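PDB 6OX6: Tas1 from Pseudomonas aeruginosa, which pyrophosphorylates adenosine nucleotides to make (p)ppApp, a type VI secreted toxin activity that depletes ADP and ATP in competitor cells. Local coordinates for residues D341-S346 against K404-W409; M369-E374 against A390-A395; A324-R329 against G360-N365. All blocks are in the same frame, centred on the assembly; numbering follows the deposited sequence. Where two conformers were deposited one is given.

Interaction 1: D341-S346 against K404-W409; sequences DPLGYS and KYYEDW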
# COMPACT_ATOMS: atom_id res chain seq x y z
N ASP A 341 -10.35 -0.38 -6.49
CA ASP A 341 -9.05 0.13 -6.89
C ASP A 341 -9.07 0.57 -8.36
O ASP A 341 -9.41 -0.25 -9.24
CB ASP A 341 -8.02 -0.98 -6.67
CG ASP A 341 -6.63 -0.62 -7.18
OD1 ASP A 341 -6.31 0.57 -7.35
OD2 ASP A 341 -5.84 -1.56 -7.37
N PRO A 342 -8.71 1.82 -8.68
CA PRO A 342 -8.70 2.24 -10.09
C PRO A 342 -7.82 1.37 -10.96
O PRO A 342 -8.06 1.26 -12.17
CB PRO A 342 -8.15 3.68 -10.04
CG PRO A 342 -8.29 4.11 -8.61
CD PRO A 342 -8.13 2.87 -7.80
N LEU A 343 -6.80 0.75 -10.39
CA LEU A 343 -5.91 -0.12 -11.13
C LEU A 343 -6.31 -1.59 -11.08
O LEU A 343 -5.62 -2.42 -11.66
CB LEU A 343 -4.48 0.03 -10.60
CG LEU A 343 -3.90 1.46 -10.54
CD1 LEU A 343 -2.38 1.39 -10.22
CD2 LEU A 343 -4.14 2.25 -11.78
N GLY A 344 -7.40 -1.95 -10.40
CA GLY A 344 -7.92 -3.31 -10.48
C GLY A 344 -7.11 -4.36 -9.76
O GLY A 344 -7.35 -5.56 -9.95
N TYR A 345 -6.19 -3.96 -8.89
CA TYR A 345 -5.40 -4.92 -8.14
C TYR A 345 -6.27 -5.57 -7.05
O TYR A 345 -7.31 -5.02 -6.65
CB TYR A 345 -4.18 -4.21 -7.54
CG TYR A 345 -3.22 -5.10 -6.75
CD1 TYR A 345 -3.00 -4.86 -5.40
CD2 TYR A 345 -2.57 -6.17 -7.35
CE1 TYR A 345 -2.14 -5.67 -4.65
CE2 TYR A 345 -1.70 -6.97 -6.63
CZ TYR A 345 -1.49 -6.71 -5.28
OH TYR A 345 -0.65 -7.49 -4.54
N SER A 346 -5.88 -6.77 -6.62
CA SER A 346 -6.53 -7.39 -5.46
C SER A 346 -5.47 -8.03 -4.57
O SER A 346 -4.41 -8.44 -5.04
CB SER A 346 -7.58 -8.45 -5.87
OG SER A 346 -7.05 -9.37 -6.80
N LYS A 404 4.18 -2.18 -13.66
CA LYS A 404 4.49 -1.25 -14.74
C LYS A 404 3.39 -0.19 -14.83
O LYS A 404 3.67 1.01 -14.84
CB LYS A 404 4.64 -1.99 -16.07
CG LYS A 404 5.93 -2.78 -16.20
CD LYS A 404 5.98 -3.53 -17.52
CE LYS A 404 7.27 -3.22 -18.27
NZ LYS A 404 8.47 -3.47 -17.43
N TYR A 405 2.14 -0.65 -14.91
CA TYR A 405 1.00 0.27 -14.99
C TYR A 405 0.94 1.17 -13.76
O TYR A 405 0.58 2.35 -13.85
CB TYR A 405 -0.31 -0.52 -15.11
CG TYR A 405 -0.45 -1.41 -16.33
CD1 TYR A 405 -0.32 -0.89 -17.61
CD2 TYR A 405 -0.77 -2.76 -16.20
CE1 TYR A 405 -0.49 -1.69 -18.73
CE2 TYR A 405 -0.93 -3.58 -17.31
CZ TYR A 405 -0.78 -3.05 -18.57
OH TYR A 405 -0.94 -3.87 -19.66
N TYR A 406 1.25 0.62 -12.58
CA TYR A 406 1.23 1.44 -11.38
C TYR A 406 2.24 2.58 -11.50
O TYR A 406 1.90 3.74 -11.24
CB TYR A 406 1.50 0.56 -10.15
CG TYR A 406 1.87 1.34 -8.93
CD1 TYR A 406 0.92 2.04 -8.21
CD2 TYR A 406 3.19 1.41 -8.51
CE1 TYR A 406 1.29 2.80 -7.09
CE2 TYR A 406 3.56 2.15 -7.39
CZ TYR A 406 2.60 2.83 -6.69
OH TYR A 406 2.98 3.55 -5.59
N GLU A 407 3.45 2.28 -11.99
CA GLU A 407 4.49 3.30 -12.12
C GLU A 407 4.08 4.39 -13.09
O GLU A 407 4.26 5.58 -12.81
CB GLU A 407 5.80 2.65 -12.56
CG GLU A 407 6.44 1.72 -11.52
CD GLU A 407 7.39 0.65 -12.12
OE1 GLU A 407 7.71 0.69 -13.35
OE2 GLU A 407 7.81 -0.25 -11.35
N ASP A 408 3.51 4.01 -14.24
CA ASP A 408 3.03 5.02 -15.19
C ASP A 408 1.87 5.85 -14.64
O ASP A 408 1.74 7.04 -14.94
CB ASP A 408 2.61 4.33 -16.49
CG ASP A 408 3.79 3.63 -17.19
OD1 ASP A 408 4.96 3.89 -16.82
OD2 ASP A 408 3.53 2.81 -18.10
N TRP A 409 0.99 5.23 -13.85
CA TRP A 409 -0.16 5.95 -13.32
C TRP A 409 0.23 6.86 -12.18
O TRP A 409 -0.24 8.01 -12.10
CB TRP A 409 -1.23 4.94 -12.86
CG TRP A 409 -2.51 5.54 -12.39
CD1 TRP A 409 -3.59 5.92 -13.17
CD2 TRP A 409 -2.89 5.81 -11.03
NE1 TRP A 409 -4.61 6.39 -12.36
CE2 TRP A 409 -4.20 6.33 -11.06
CE3 TRP A 409 -2.25 5.64 -9.79
CZ2 TRP A 409 -4.88 6.70 -9.90
CZ3 TRP A 409 -2.93 6.01 -8.65
CH2 TRP A 409 -4.23 6.54 -8.71
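Leu343 is the third residue of a type I beta turn from Asp341 to Gly344, and its CA comes within 7.3 Å of the CA of Tyr406 on helix 402-410. The Leu343 methyls go to two aromatic residues one helical turn apart. Leu343 CG lies anti to the carbonyl carbon (chi1 -53°), which turns the fork toward the helix. Leu343 CD2 sits over one face of the Trp409 indole in a CH-pi contact, 3.8 Å from the centroid of the five-membered ring and 13° off its normal. Leu343 CD1 meets the Tyr406 ring at its edge, near the ring plane, 3.9 Å from Tyr406 CD1. The Tyr406 hydroxyl is bonded to Arg410. Pro342 CB lies 4.5 Å from Trp409 CZ2.

Asp341 OD1 accepts from Leu343 N at 3.1 Å, a fairly straight bond (163°) arriving from well above the carboxylate plane. Asp341 OD2 accepts from Tyr345 N at 2.9 Å. Arg60 of the immunity protein chain makes a salt bridge to OD2, and Lys5 of that chain forms a cation-pi contact with Trp409. The loop combines an Asx turn with a type I beta turn, packed on a helix where the immunity protein binds.

Interaction 2: M369-E374 against A390-A395; sequences MIYAKE and AVAAKA. With ACT (acetate ion), chain I.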
# COMPACT_ATOMS: atom_id res chain seq x y z
N MSE A 369 -1.72 -13.53 -8.43
CA MSE A 369 -1.69 -12.08 -8.32
C MSE A 369 -0.28 -11.56 -8.28
O MSE A 369 -0.01 -10.50 -8.88
CB MSE A 369 -2.41 -11.66 -7.04
CG MSE A 369 -3.93 -11.72 -7.23
SE MSE A 369 -4.41 -10.79 -8.90
CE MSE A 369 -3.63 -9.04 -8.48
N ILE A 370 0.61 -12.26 -7.59
CA ILE A 370 2.00 -11.83 -7.47
C ILE A 370 2.72 -12.00 -8.80
O ILE A 370 3.49 -11.12 -9.23
CB ILE A 370 2.70 -12.61 -6.35
CG1 ILE A 370 2.24 -12.05 -4.99
CG2 ILE A 370 4.26 -12.51 -6.54
CD1 ILE A 370 2.41 -13.00 -3.84
N TYR A 371 2.50 -13.12 -9.47
CA TYR A 371 2.98 -13.29 -10.84
C TYR A 371 2.57 -12.11 -11.70
O TYR A 371 3.38 -11.55 -12.45
CB TYR A 371 2.42 -14.59 -11.42
CG TYR A 371 2.84 -14.86 -12.82
CD1 TYR A 371 1.95 -14.72 -13.88
CD2 TYR A 371 4.14 -15.25 -13.11
CE1 TYR A 371 2.35 -14.97 -15.19
CE2 TYR A 371 4.55 -15.49 -14.39
CZ TYR A 371 3.65 -15.35 -15.43
OH TYR A 371 4.09 -15.60 -16.70
N ALA A 372 1.31 -11.71 -11.59
CA ALA A 372 0.79 -10.66 -12.45
C ALA A 372 1.43 -9.32 -12.14
O ALA A 372 1.79 -8.58 -13.06
CB ALA A 372 -0.73 -10.58 -12.28
N LYS A 373 1.60 -9.01 -10.86
CA LYS A 373 2.01 -7.68 -10.48
C LYS A 373 3.52 -7.48 -10.56
O LYS A 373 3.98 -6.45 -11.07
CB LYS A 373 1.53 -7.37 -9.06
CG LYS A 373 2.12 -6.08 -8.51
CD LYS A 373 1.69 -5.89 -7.05
CE LYS A 373 2.43 -4.73 -6.42
NZ LYS A 373 2.00 -4.52 -5.02
N GLU A 374 4.31 -8.42 -10.04
CA GLU A 374 5.74 -8.20 -9.86
C GLU A 374 6.55 -8.66 -11.08
O GLU A 374 6.16 -9.57 -11.82
CB GLU A 374 6.25 -8.94 -8.63
CG GLU A 374 5.45 -8.72 -7.37
CD GLU A 374 5.73 -7.37 -6.71
OE1 GLU A 374 6.39 -6.50 -7.34
OE2 GLU A 374 5.29 -7.18 -5.56
N ALA A 390 5.36 -23.07 -12.19
CA ALA A 390 4.01 -23.63 -12.29
C ALA A 390 2.99 -22.56 -12.67
O ALA A 390 2.14 -22.77 -13.54
CB ALA A 390 3.61 -24.30 -10.97
N VAL A 391 3.06 -21.39 -12.02
CA VAL A 391 2.08 -20.35 -12.29
C VAL A 391 2.24 -19.81 -13.70
O VAL A 391 1.25 -19.60 -14.41
CB VAL A 391 2.20 -19.23 -11.23
CG1 VAL A 391 1.43 -18.00 -11.67
CG2 VAL A 391 1.68 -19.73 -9.89
N ALA A 392 3.48 -19.61 -14.15
CA ALA A 392 3.72 -19.06 -15.48
C ALA A 392 3.23 -19.99 -16.59
O ALA A 392 2.76 -19.51 -17.63
CB ALA A 392 5.21 -18.76 -15.66
N ALA A 393 3.32 -21.30 -16.39
CA ALA A 393 2.89 -22.22 -17.44
C ALA A 393 1.37 -22.23 -17.59
O ALA A 393 0.85 -22.37 -18.70
CB ALA A 393 3.42 -23.63 -17.18
N LYS A 394 0.67 -22.06 -16.47
CA LYS A 394 -0.79 -22.06 -16.48
C LYS A 394 -1.38 -20.66 -16.53
O LYS A 394 -2.60 -20.49 -16.41
CB LYS A 394 -1.32 -22.81 -15.26
CG LYS A 394 -0.95 -24.28 -15.22
CD LYS A 394 -1.17 -24.87 -13.83
CE LYS A 394 -0.12 -25.92 -13.51
NZ LYS A 394 0.38 -25.79 -12.11
N ALA A 395 -0.54 -19.64 -16.72
CA ALA A 395 -1.05 -18.28 -16.78
C ALA A 395 -1.55 -17.96 -18.18
O ALA A 395 -0.96 -18.39 -19.18
CB ALA A 395 0.03 -17.28 -16.38
C ACT I . 2.57 -7.71 -3.24
O ACT I . 2.52 -6.44 -3.27
OXT ACT I . 3.44 -8.48 -3.74
CH3 ACT I . 1.38 -8.40 -2.46
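Tyr371 lies against Val391, Ala392 and Ala395 in a helix-helix packing contact. It joins the last turns of helix 367-373 and helix 385-393 in the helical C-terminal part of the modelled chain. The two backbones are closest at Tyr371 and Val391, whose CA atoms are 7.3 Å apart. With CG anti to the backbone N (chi1 179°), Tyr371 carries its ring out from its own helix and across to the end of the other.

The side chains of Tyr371 and Val391 run antiparallel, each passing alongside the other. Val391 CG1 does the touching, 3.6 Å from Tyr371 CB and equally close to CG, where the ring begins. Further out, the methyls of Ala392 and Ala395 lie on the same side of the ring plane as Val391 CG1, one near CE2 and the other near CE1. The methyl of Ala392 lies by the outer end, with CB 3.6 Å from Tyr371 CE2 and also close to the hydroxyl. The backbone N of Ala392 stands over one ring face, offset toward the rim. Ala395 CB reaches the other ortho carbon of the phenol, at 3.5 Å from Tyr371 CE1. Ala395 is already past the helix, and its N makes a weak hydrogen bond to Ala392 O. Tyr388 adds an edge-to-face ring contact with Tyr371. The backbone of Tyr371 is also hydrogen-bonded to Gly400, so the later chain lies against the same helix.

The other side of helix 367-373 carries a different chemistry. Lys373 is stretched out along its whole length and reaches an acetate ion, probably from the crystallisation liquor. Its ammonium group would favour such an anion. Lys373 NZ donates to acetate O at 2.6 Å.

Interaction 3: A324-R329 against G360-N365; sequences AELANR and GEIQVN. With ACT (acetate ion), chain I.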
# COMPACT_ATOMS: atom_id res chain seq x y z
N ALA A 324 -8.72 -12.66 7.82
CA ALA A 324 -9.49 -12.71 9.06
C ALA A 324 -8.60 -13.04 10.26
O ALA A 324 -8.82 -12.54 11.37
CB ALA A 324 -10.60 -13.75 8.94
N GLU A 325 -7.57 -13.85 10.01
CA GLU A 325 -6.63 -14.24 11.05
C GLU A 325 -5.85 -13.04 11.57
O GLU A 325 -5.69 -12.88 12.78
CB GLU A 325 -5.67 -15.31 10.52
CG GLU A 325 -5.86 -16.68 11.15
CD GLU A 325 -6.66 -17.62 10.27
OE1 GLU A 325 -6.04 -18.32 9.44
OE2 GLU A 325 -7.90 -17.67 10.41
N LEU A 326 -5.35 -12.21 10.67
CA LEU A 326 -4.59 -11.03 11.06
C LEU A 326 -5.49 -10.04 11.79
O LEU A 326 -5.05 -9.35 12.73
CB LEU A 326 -3.94 -10.39 9.82
CG LEU A 326 -2.94 -11.26 9.02
CD1 LEU A 326 -2.67 -10.68 7.63
CD2 LEU A 326 -1.65 -11.37 9.76
N ALA A 327 -6.74 -9.93 11.34
CA ALA A 327 -7.70 -9.06 12.00
C ALA A 327 -7.91 -9.51 13.44
O ALA A 327 -7.87 -8.70 14.37
CB ALA A 327 -9.02 -9.05 11.24
N ASN A 328 -8.09 -10.82 13.64
CA ASN A 328 -8.30 -11.33 14.99
C ASN A 328 -7.11 -11.08 15.91
O ASN A 328 -7.27 -11.14 17.13
CB ASN A 328 -8.64 -12.82 14.94
CG ASN A 328 -10.02 -13.05 14.42
OD1 ASN A 328 -10.92 -12.24 14.65
ND2 ASN A 328 -10.21 -14.12 13.66
N ARG A 329 -5.94 -10.79 15.36
CA ARG A 329 -4.79 -10.45 16.18
C ARG A 329 -4.61 -8.95 16.31
O ARG A 329 -3.55 -8.49 16.74
CB ARG A 329 -3.54 -11.10 15.61
CG ARG A 329 -3.71 -12.60 15.55
CD ARG A 329 -2.44 -13.25 15.15
NE ARG A 329 -1.38 -12.98 16.12
CZ ARG A 329 -0.84 -13.89 16.92
NH1 ARG A 329 -1.24 -15.15 16.88
NH2 ARG A 329 0.12 -13.53 17.75
N GLY A 360 4.33 -3.35 12.21
CA GLY A 360 4.82 -4.26 11.20
C GLY A 360 3.79 -4.38 10.10
O GLY A 360 2.59 -4.26 10.34
N GLU A 361 4.27 -4.61 8.88
CA GLU A 361 3.41 -4.78 7.70
C GLU A 361 3.39 -6.25 7.28
O GLU A 361 4.45 -6.84 7.06
CB GLU A 361 3.90 -3.94 6.53
CG GLU A 361 3.23 -4.32 5.20
CD GLU A 361 3.81 -3.60 3.97
OE1 GLU A 361 4.76 -4.12 3.32
OE2 GLU A 361 3.29 -2.50 3.63
N ILE A 362 2.20 -6.83 7.14
CA ILE A 362 2.08 -8.18 6.59
C ILE A 362 1.11 -8.15 5.41
O ILE A 362 -0.09 -7.90 5.59
CB ILE A 362 1.60 -9.19 7.64
CG1 ILE A 362 2.58 -9.28 8.80
CG2 ILE A 362 1.50 -10.53 6.97
CD1 ILE A 362 2.07 -10.14 9.96
N GLN A 363 1.62 -8.45 4.22
CA GLN A 363 0.78 -8.52 3.03
C GLN A 363 0.44 -9.96 2.73
O GLN A 363 1.20 -10.88 3.04
CB GLN A 363 1.50 -7.93 1.82
CG GLN A 363 1.77 -6.46 1.93
CD GLN A 363 2.40 -5.96 0.67
OE1 GLN A 363 3.61 -6.09 0.47
NE2 GLN A 363 1.59 -5.44 -0.21
N VAL A 364 -0.70 -10.17 2.08
CA VAL A 364 -1.15 -11.50 1.71
C VAL A 364 -1.69 -11.45 0.29
O VAL A 364 -2.41 -10.51 -0.07
CB VAL A 364 -2.25 -12.04 2.65
CG1 VAL A 364 -2.37 -13.52 2.48
CG2 VAL A 364 -1.97 -11.68 4.13
N ASN A 365 -1.36 -12.46 -0.49
CA ASN A 365 -1.88 -12.55 -1.85
C ASN A 365 -1.67 -13.96 -2.36
O ASN A 365 -0.97 -14.76 -1.73
CB ASN A 365 -1.21 -11.55 -2.80
CG ASN A 365 -2.21 -10.88 -3.74
OD1 ASN A 365 -3.19 -11.50 -4.14
ND2 ASN A 365 -1.98 -9.61 -4.06
C ACT I . 2.57 -7.71 -3.24
O ACT I . 2.52 -6.44 -3.27
OXT ACT I . 3.44 -8.48 -3.74
CH3 ACT I . 1.38 -8.40 -2.46
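Ile362 O accepts a hydrogen bond from the hydroxyl of Ser350, and the backbones of the same two residues are also hydrogen-bonded to each other. Ser350 belongs to the antiparallel neighbour strand 347-353, so the two strands are joined here by both backbone and side chain. The side chain of Ile362 turns toward helix 319-328, where it meets Leu326. The CA atoms of Leu326 and Ile362 are 8.5 Å apart.

Leu326 makes the whole contact from the helix. Its CG stands anti to the carbonyl carbon (chi1 -61°), which sends the isobutyl fork down onto the strand. The two prongs go to two strand residues. Leu326 CD1 meets Val364 tip to tip, at 3.7 Å from Val364 CG2. Leu326 CD2 goes to the end of the isoleucine, 3.9 Å from Ile362 CD1, and these two side chains pass at a slant. Ile362 and Val364 alternate with Gln363, so both present their branches to the same face of the sheet. All three touching residues are buried. Leu270 of helix 256-273 touches Leu326, and Ile263 of that helix touches Ile362, so two helices share this hydrophobic layer.

Gln363 points away from Leu326, as strand alternation requires. Its NE2 makes a weak hydrogen bond to acetate O, 3.4 Å long with an N-H...O angle of 131°. Acetate CH3 lies 3.9 Å from Asn365 ND2. That amide nitrogen is bonded to Ser346 O. The strand therefore has an apolar face toward the helices (Ile362, Val364) and a polar face on the opposite side (Glu361, Gln363). It is the third of five in a mixed sheet, and the contact is the helix-on-sheet packing of an alpha/beta fold, consistent with the synthetase domain of RelA/SpoT-type enzymes.

How the interactions relate
From the N terminus, helix 319-328 supplies 324-329, and loop residues 341-346 follow. Strand 359-365 then closes interaction 3 while interaction 1 is still open, so the two cross. Next, 369-374 on helix 367-373 meets 390-395, and interaction 2 closes in series after interaction 3. Last, 404-409 closes interaction 1, with interaction 2 nested inside its loop. Interaction 3 joins a helix to the sheet, interaction 2 joins two helices, and interaction 1 joins a loop between strands to a later helix. They also touch one another: Tyr345 packs on Met369 and Lys373, Ser346 O meets Asn365 ND2, probably as a hydrogen bond, Ile370 packs on Asn365, and interactions 2 and 3 share the acetate.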